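Type IV secretion system protein VirB11 (Brucella suis, PDB 2GZA) hydrolyses ATP as a hexameric ATPase of the type IV secretion system, a machinery that may be required to establish the replication niche in the host. Local coordinates at residues P46-C51 and W57-V62; L92-I95 and R101-I104. All coordinates share one frame; numbering follows the deposited sequence.

Overall arrangement
Both contacts are antiparallel beta hairpins, and they form the two ends of one six-stranded antiparallel sheet. Contact 1 joins strands 48-52 and 57-61, contact 2 strands 91-95 and 101-105; strands 40-43 and 116-120 lie between them, so that 57-61 and 91-95 are the outermost strands within the chain. The hairpins follow one another in sequence, with helix 67-81 in between. Their centres are about 19 Å apart and their nearest atoms about 11 Å. Contact 1 packs on helix 30-34 and contact 2 on helix 67-81. Arg-101 of contact 2 also bonds a sulfate, probably from the crystallisation liquor, that sits on the predicted P-loop of the second subunit.

Contact 1: residues P46-C51 and W57-V62; sequences PGEVFC and WEYYAV
Phe-50 and Tyr-59 face each other as a non-hydrogen-bonded pair, their rings oblique with planes at 59°; Glu-48 and Ala-61 share their face of the sheet. Tyr-59 has CG swung opposite its own backbone N (chi1 169°), which lays the ring along the strand toward Glu-48; Phe-50 CZ comes to its edge, 3.5 Å from Tyr-59 CD1. Glu-48 CB lies 3.6 Å from Tyr-59 CE1, while its carboxylate, at the ring's edge, is turned nearly at right angles to the ring plane. The other face carries Val-49, Cys-51, Glu-58 and Tyr-60. Here Cys-51 SG sits between its own N and carbonyl carbon (chi1 69°) and meets the Tyr-60 ring at its edge, 3.5 Å from CE1, a sulfur-aromatic contact. Glu-58 sends its carboxylate to a salt bridge with Arg-53. Trp-57 turns the edge of its six-membered ring to the partner backbone, Trp-57 CZ3 3.2 Å from Phe-50 O. Backbone bonds run both ways in the pairs Val-49/Tyr-60 and Cys-51/Glu-58. In this antiparallel beta hairpin 57-61 is the sheet's outermost strand within the chain; Trp-32 of helix 30-34 packs against Val-49, Cys-51, Tyr-60 and Val-62, while strand 40-43 continues the sheet beyond 48-52.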
loop_
_atom_site.group_PDB
_atom_site.type_symbol
_atom_site.label_atom_id
_atom_site.label_comp_id
_atom_site.label_asym_id
_atom_site.label_seq_id
_atom_site.Cartn_x
_atom_site.Cartn_y
_atom_site.Cartn_z
ATOM N N PRO C 46 1.675 11.304 50.323
ATOM C CA PRO C 46 1.273 11.076 51.705
ATOM C C PRO C 46 0.918 12.380 52.399
ATOM O O PRO C 46 1.647 13.360 52.262
ATOM C CB PRO C 46 2.555 10.514 52.345
ATOM C CG PRO C 46 3.660 10.814 51.372
ATOM C CD PRO C 46 2.998 10.714 50.047
ATOM N N GLY C 47 -0.200 12.387 53.123
ATOM C CA GLY C 47 -0.546 13.504 53.988
ATOM C C GLY C 47 -1.506 14.535 53.427
ATOM O O GLY C 47 -1.933 15.429 54.151
ATOM N N GLU C 48 -1.854 14.431 52.148
ATOM C CA GLU C 48 -2.752 15.421 51.565
ATOM C C GLU C 48 -3.768 14.855 50.591
ATOM O O GLU C 48 -3.596 13.760 50.057
ATOM C CB GLU C 48 -1.976 16.595 50.938
ATOM C CG GLU C 48 -0.637 16.256 50.302
ATOM C CD GLU C 48 -0.279 17.210 49.177
ATOM O OE1 GLU C 48 0.479 18.172 49.417
ATOM O OE2 GLU C 48 -0.764 17.004 48.047
ATOM N N VAL C 49 -4.853 15.601 50.408
ATOM C CA VAL C 49 -5.822 15.315 49.363
ATOM C C VAL C 49 -6.145 16.594 48.601
ATOM O O VAL C 49 -6.115 17.690 49.163
ATOM C CB VAL C 49 -7.125 14.627 49.892
ATOM C CG1 VAL C 49 -6.843 13.751 51.091
ATOM C CG2 VAL C 49 -8.205 15.637 50.219
ATOM N N PHE C 50 -6.417 16.446 47.313
ATOM C CA PHE C 50 -6.941 17.531 46.508
ATOM C C PHE C 50 -8.288 17.112 45.945
ATOM O O PHE C 50 -8.411 16.030 45.370
ATOM C CB PHE C 50 -5.970 17.906 45.385
ATOM C CG PHE C 50 -4.896 18.858 45.804
ATOM C CD1 PHE C 50 -3.696 18.392 46.331
ATOM C CD2 PHE C 50 -5.078 20.223 45.679
ATOM C CE1 PHE C 50 -2.701 19.275 46.716
ATOM C CE2 PHE C 50 -4.083 21.112 46.067
ATOM C CZ PHE C 50 -2.892 20.633 46.583
ATOM N N CYS C 51 -9.299 17.950 46.130
ATOM C CA CYS C 51 -10.622 17.649 45.593
ATOM C C CYS C 51 -11.167 18.743 44.682
ATOM O O CYS C 51 -10.916 19.928 44.890
ATOM C CB CYS C 51 -11.613 17.284 46.704
ATOM S SG CYS C 51 -12.064 18.632 47.793
ATOM N N TRP C 57 -9.934 23.268 42.416
ATOM C CA TRP C 57 -9.278 22.358 43.334
ATOM C C TRP C 57 -9.128 22.944 44.723
ATOM O O TRP C 57 -8.903 24.139 44.880
ATOM C CB TRP C 57 -7.940 21.894 42.780
ATOM C CG TRP C 57 -8.112 20.975 41.628
ATOM C CD1 TRP C 57 -8.104 21.309 40.315
ATOM C CD2 TRP C 57 -8.346 19.565 41.683
ATOM N NE1 TRP C 57 -8.307 20.201 39.541
ATOM C CE2 TRP C 57 -8.456 19.113 40.352
ATOM C CE3 TRP C 57 -8.468 18.637 42.726
ATOM C CZ2 TRP C 57 -8.690 17.775 40.032
ATOM C CZ3 TRP C 57 -8.691 17.305 42.409
ATOM C CH2 TRP C 57 -8.800 16.889 41.067
ATOM N N GLU C 58 -9.276 22.081 45.722
ATOM C CA GLU C 58 -9.164 22.461 47.124
ATOM C C GLU C 58 -8.168 21.551 47.817
ATOM O O GLU C 58 -8.175 20.342 47.593
ATOM C CB GLU C 58 -10.523 22.356 47.828
ATOM C CG GLU C 58 -11.684 23.011 47.094
ATOM C CD GLU C 58 -12.879 23.253 47.992
ATOM O OE1 GLU C 58 -12.864 24.241 48.755
ATOM O OE2 GLU C 58 -13.839 22.467 47.931
ATOM N N TYR C 59 -7.320 22.136 48.654
ATOM C CA TYR C 59 -6.318 21.389 49.405
ATOM C C TYR C 59 -6.826 21.038 50.808
ATOM O O TYR C 59 -7.433 21.867 51.472
ATOM C CB TYR C 59 -5.012 22.201 49.464
ATOM C CG TYR C 59 -3.975 21.681 50.431
ATOM C CD1 TYR C 59 -3.088 20.679 50.053
ATOM C CD2 TYR C 59 -3.879 22.195 51.724
ATOM C CE1 TYR C 59 -2.130 20.196 50.933
ATOM C CE2 TYR C 59 -2.930 21.715 52.613
ATOM C CZ TYR C 59 -2.059 20.714 52.209
ATOM O OH TYR C 59 -1.111 20.230 53.076
ATOM N N TYR C 60 -6.581 19.807 51.239
ATOM C CA TYR C 60 -6.872 19.379 52.608
ATOM C C TYR C 60 -5.751 18.526 53.171
ATOM O O TYR C 60 -5.255 17.608 52.514
ATOM C CB TYR C 60 -8.193 18.620 52.687
ATOM C CG TYR C 60 -9.391 19.464 52.347
ATOM C CD1 TYR C 60 -9.981 19.387 51.089
ATOM C CD2 TYR C 60 -9.927 20.359 53.273
ATOM C CE1 TYR C 60 -11.080 20.164 50.765
ATOM C CE2 TYR C 60 -11.031 21.144 52.952
ATOM C CZ TYR C 60 -11.599 21.035 51.696
ATOM O OH TYR C 60 -12.684 21.799 51.363
ATOM N N ALA C 61 -5.353 18.841 54.396
ATOM C CA ALA C 61 -4.300 18.106 55.073
ATOM C C ALA C 61 -4.865 16.919 55.839
ATOM O O ALA C 61 -5.728 17.073 56.716
ATOM C CB ALA C 61 -3.510 19.030 55.987
ATOM N N VAL C 62 -4.370 15.734 55.494
ATOM C CA VAL C 62 -4.806 14.501 56.132
ATOM C C VAL C 62 -3.567 13.746 56.596
ATOM O O VAL C 62 -3.050 12.897 55.871
ATOM C CB VAL C 62 -5.631 13.620 55.182
ATOM C CG1 VAL C 62 -6.349 12.528 55.965
ATOM C CG2 VAL C 62 -6.625 14.464 54.415
#

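Contact 2: residues L92-I95 and R101-I104; sequences LSAI and RIQI. With SO4 (sulfate ion), chain D.
A bend at chi2 (-96°) in Gln-103 folds its amide back toward the partner strand, while Ser-93 holds OG beside its own backbone N (chi1 -65°). The two polar ends thereby meet on one face of the sheet, Ser-93 OG 2.8 Å from Gln-103 OE1. The bent chain also lies close to the partner backbone, Gln-103 CD coming to 3.5 Å from Leu-92 O. Gln-103 also touches Arg-250 and Met-251, in a loop of the same chain. The same face carries Ile-95 and Arg-101, which run side by side and point the same way, touching through Ile-95 CG1 and Arg-101 CG at 3.9 Å. Beyond that touch the guanidinium leads away from the partner strand.

The two strands make a regular antiparallel hairpin, a short loop joining Ile-95 to Arg-101, and form one end of the six-stranded sheet. Paired backbone bonds link Leu-92 with Ile-104 and Ala-94 with Ile-102; the Ile-102 N to Ala-94 O bond is nearly straight, 170° at the hydrogen. On the apolar face Ile-102 tucks its CG2 branch against Ala-94 CB at 3.7 Å. That face packs on helix 67-81, where Thr-77, Ala-78 and Val-81 meet Leu-92, Ala-94 and Ile-104. Strand 116-120 continues the sheet beyond 101-105, with Arg-101 bonded to Arg-120 and Gln-103 to Thr-118 through the backbone.

At the hairpin's loop end, Arg-101 NH2 gives a hydrogen bond to sulfate O1 over 3.1 Å, the oxygen lying at the edge of the guanidinium near its plane. The ion, probably from the crystallisation liquor, also accepts bonds from the backbone amides of Ser-186, Gly-187 and Lys-188 of the second subunit, in the predicted ATP-binding P-loop, consistent with Arg-101 reaching toward where a nucleotide phosphate would sit.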
loop_
_atom_site.group_PDB
_atom_site.type_symbol
_atom_site.label_atom_id
_atom_site.label_comp_id
_atom_site.label_asym_id
_atom_site.label_seq_id
_atom_site.Cartn_x
_atom_site.Cartn_y
_atom_site.Cartn_z
ATOM N N LEU C 92 -2.567 1.222 37.678
ATOM C CA LEU C 92 -3.787 0.455 37.902
ATOM C C LEU C 92 -5.039 1.276 37.622
ATOM O O LEU C 92 -5.162 2.403 38.090
ATOM C CB LEU C 92 -3.819 -0.055 39.344
ATOM C CG LEU C 92 -4.711 -1.242 39.727
ATOM C CD1 LEU C 92 -4.209 -1.821 41.010
ATOM C CD2 LEU C 92 -6.179 -0.880 39.883
ATOM N N SER C 93 -5.958 0.700 36.853
ATOM C CA SER C 93 -7.285 1.278 36.644
ATOM C C SER C 93 -8.336 0.327 37.178
ATOM O O SER C 93 -8.266 -0.879 36.940
ATOM C CB SER C 93 -7.548 1.559 35.170
ATOM O OG SER C 93 -6.673 2.555 34.685
ATOM N N ALA C 94 -9.307 0.872 37.901
ATOM C CA ALA C 94 -10.359 0.068 38.517
ATOM C C ALA C 94 -11.667 0.828 38.685
ATOM O O ALA C 94 -11.697 2.059 38.678
ATOM C CB ALA C 94 -9.898 -0.480 39.859
ATOM N N ILE C 95 -12.748 0.067 38.823
ATOM C CA ILE C 95 -14.060 0.608 39.129
ATOM C C ILE C 95 -14.446 0.112 40.516
ATOM O O ILE C 95 -14.588 -1.091 40.737
ATOM C CB ILE C 95 -15.102 0.190 38.083
ATOM C CG1 ILE C 95 -14.855 0.969 36.789
ATOM C CG2 ILE C 95 -16.521 0.425 38.614
ATOM C CD1 ILE C 95 -15.544 0.395 35.552
ATOM N N ARG C 101 -14.546 5.538 39.501
ATOM C CA ARG C 101 -13.363 5.122 38.748
ATOM C C ARG C 101 -12.125 5.577 39.503
ATOM O O ARG C 101 -12.057 6.710 39.972
ATOM C CB ARG C 101 -13.371 5.658 37.319
ATOM C CG ARG C 101 -14.203 4.811 36.355
ATOM C CD ARG C 101 -14.289 5.431 34.962
ATOM N NE ARG C 101 -14.729 6.825 35.020
ATOM C CZ ARG C 101 -15.170 7.534 33.986
ATOM N NH1 ARG C 101 -15.258 6.992 32.778
ATOM N NH2 ARG C 101 -15.535 8.796 34.169
ATOM N N ILE C 102 -11.162 4.675 39.641
ATOM C CA ILE C 102 -9.951 4.966 40.384
ATOM C C ILE C 102 -8.700 4.635 39.567
ATOM O O ILE C 102 -8.559 3.534 39.034
ATOM C CB ILE C 102 -9.952 4.269 41.782
ATOM C CG1 ILE C 102 -8.724 4.675 42.602
ATOM C CG2 ILE C 102 -10.070 2.755 41.647
ATOM C CD1 ILE C 102 -8.805 4.306 44.074
ATOM N N GLN C 103 -7.814 5.614 39.450
ATOM C CA GLN C 103 -6.510 5.382 38.862
ATOM C C GLN C 103 -5.424 5.507 39.899
ATOM O O GLN C 103 -5.359 6.493 40.633
ATOM C CB GLN C 103 -6.246 6.288 37.673
ATOM C CG GLN C 103 -6.256 5.519 36.373
ATOM C CD GLN C 103 -4.868 5.108 35.918
ATOM O OE1 GLN C 103 -4.711 4.475 34.875
ATOM N NE2 GLN C 103 -3.843 5.484 36.686
ATOM N N ILE C 104 -4.590 4.479 39.965
ATOM C CA ILE C 104 -3.486 4.443 40.906
ATOM C C ILE C 104 -2.158 4.222 40.195
ATOM O O ILE C 104 -2.000 3.287 39.402
ATOM C CB ILE C 104 -3.689 3.387 42.023
ATOM C CG1 ILE C 104 -5.001 3.648 42.776
ATOM C CG2 ILE C 104 -2.500 3.397 42.992
ATOM C CD1 ILE C 104 -5.283 2.691 43.915
HETATM S S SO4 D . -15.677 10.565 30.284
HETATM O O1 SO4 D . -15.157 10.538 31.642
HETATM O O2 SO4 D . -14.783 11.332 29.434
HETATM O O3 SO4 D . -15.729 9.193 29.799
HETATM O O4 SO4 D . -17.022 11.144 30.234
#